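Kinesin-like protein KIF19 (Mus musculus, PDB 5GSZ) moves toward microtubule plus ends as an ATP-driven kinesin-8 motor and depolymerises microtubules at ciliary tips, thereby regulating the length of motile cilia. Local coordinates at residues Val146-Leu151 / Ile184-Ser188. Residues are numbered along the deposited sequence; the frame is centred on the assembly and turned at random.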
# COMPACT_ATOMS: atom_id res chain seq x y z
N VAL A 146 0.95 13.92 -17.34
CA VAL A 146 0.97 13.34 -16.01
C VAL A 146 -0.07 14.05 -15.16
O VAL A 146 -0.02 15.28 -15.03
CB VAL A 146 2.34 13.46 -15.35
CG1 VAL A 146 2.33 12.71 -14.04
CG2 VAL A 146 3.41 12.96 -16.25
N SER A 147 -0.97 13.28 -14.56
CA SER A 147 -1.86 13.77 -13.51
C SER A 147 -1.81 12.84 -12.31
O SER A 147 -1.56 11.63 -12.46
CB SER A 147 -3.28 13.90 -14.02
OG SER A 147 -3.77 12.63 -14.40
N MET A 148 -2.04 13.39 -11.12
CA MET A 148 -2.16 12.58 -9.91
C MET A 148 -3.35 13.02 -9.09
O MET A 148 -3.73 14.19 -9.08
CB MET A 148 -0.92 12.66 -9.02
CG MET A 148 -0.62 14.04 -8.55
SD MET A 148 0.73 14.08 -7.38
CE MET A 148 -0.14 14.16 -5.82
N SER A 149 -3.95 12.06 -8.39
CA SER A 149 -5.04 12.33 -7.47
C SER A 149 -4.73 11.66 -6.15
O SER A 149 -3.90 10.76 -6.07
CB SER A 149 -6.36 11.83 -8.01
OG SER A 149 -6.68 12.51 -9.20
N TYR A 150 -5.44 12.09 -5.11
CA TYR A 150 -5.20 11.57 -3.77
C TYR A 150 -6.53 11.53 -3.04
O TYR A 150 -7.08 12.58 -2.70
CB TYR A 150 -4.18 12.45 -3.05
CG TYR A 150 -3.63 11.88 -1.77
CD1 TYR A 150 -3.23 10.56 -1.69
CD2 TYR A 150 -3.45 12.70 -0.66
CE1 TYR A 150 -2.69 10.04 -0.48
CE2 TYR A 150 -2.90 12.21 0.53
CZ TYR A 150 -2.53 10.89 0.61
OH TYR A 150 -2.00 10.42 1.77
N LEU A 151 -7.05 10.33 -2.80
CA LEU A 151 -8.40 10.17 -2.30
C LEU A 151 -8.40 9.29 -1.05
O LEU A 151 -7.43 8.58 -0.76
CB LEU A 151 -9.30 9.58 -3.39
CG LEU A 151 -8.88 8.19 -3.87
CD1 LEU A 151 -9.90 7.13 -3.50
CD2 LEU A 151 -8.58 8.20 -5.34
N ILE A 184 -12.67 14.26 -9.27
CA ILE A 184 -11.57 14.45 -8.33
C ILE A 184 -10.52 15.38 -8.93
O ILE A 184 -10.25 15.39 -10.13
CB ILE A 184 -10.97 13.07 -7.94
CG1 ILE A 184 -9.91 13.22 -6.85
CG2 ILE A 184 -10.40 12.35 -9.17
CD1 ILE A 184 -9.48 11.91 -6.27
N THR A 185 -9.92 16.18 -8.05
CA THR A 185 -8.82 17.07 -8.40
C THR A 185 -7.65 16.33 -9.04
O THR A 185 -7.35 15.18 -8.71
CB THR A 185 -8.36 17.77 -7.13
OG1 THR A 185 -9.49 18.44 -6.55
CG2 THR A 185 -7.25 18.77 -7.40
N GLU A 186 -6.95 17.01 -9.95
CA GLU A 186 -5.81 16.44 -10.66
C GLU A 186 -4.68 17.45 -10.72
O GLU A 186 -4.83 18.50 -11.34
CB GLU A 186 -6.22 16.01 -12.07
CG GLU A 186 -7.19 14.87 -12.06
CD GLU A 186 -7.69 14.57 -13.42
OE1 GLU A 186 -7.45 15.39 -14.33
OE2 GLU A 186 -8.34 13.52 -13.59
N VAL A 187 -3.55 17.10 -10.10
CA VAL A 187 -2.35 17.93 -10.00
C VAL A 187 -1.36 17.53 -11.09
O VAL A 187 -1.38 16.39 -11.59
CB VAL A 187 -1.75 17.78 -8.59
CG1 VAL A 187 -0.42 18.53 -8.44
CG2 VAL A 187 -2.74 18.25 -7.55
N SER A 188 -0.49 18.48 -11.50
CA SER A 188 0.55 18.21 -12.49
C SER A 188 1.89 18.88 -12.18
O SER A 188 2.76 18.91 -13.06
CB SER A 188 0.10 18.67 -13.88
OG SER A 188 -1.08 18.02 -14.28
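With chi1 at -63°, the hydroxyl of Ser149 stands beside its own backbone N and opposite its carbonyl carbon, and from there OG donates to the backbone O of Thr185 at 2.8 Å. The same rotation at Ser188 (chi1 -59°) carries its OG to Val146 O, 3.0 Å away and in the carbonyl plane. Between these two hydroxyl bonds lies a single antiparallel bridge, the hydrogen-bonded pair Met148 and Val187. Val187 N donates to Met148 O at 3.1 Å and nearly straight, 168° at the hydrogen; the return bond, Met148 N to Val187 O, is more bent. Serine side chains thus take over where the main-chain pairing of 184-188 stops. Two CA-H...O contacts add to the bridge, Ser147 CA on Val187 O and Glu186 CA on Met148 O. Apolar contacts occur on both faces: the Met148 and Val187 side chains lie side by side, pointing the same way, with CG of Met148 3.9 Å from CB of Val187, while on the face of Ser149 and Leu151 the Ile184 CD1 methyl reaches Ser149 CB and, at 3.7 Å, Leu151 CB. Without the hydroxyl, as with an alanine at Ser149, Thr185 O would probably lose this donor and the loop at Ile184-Thr185 would be tied less firmly to the strand. Thr185 is also anchored through OG1 to Asp160. The loop 184-188, leading into helix 192-203, lies along strand 142-154 of the central kinesin motor-domain sheet; strand 220-232 pairs with that strand through Ser147, Ser149 and Leu151, and Leu198 and Leu199 of helix 192-203 cover Val187 and Met148.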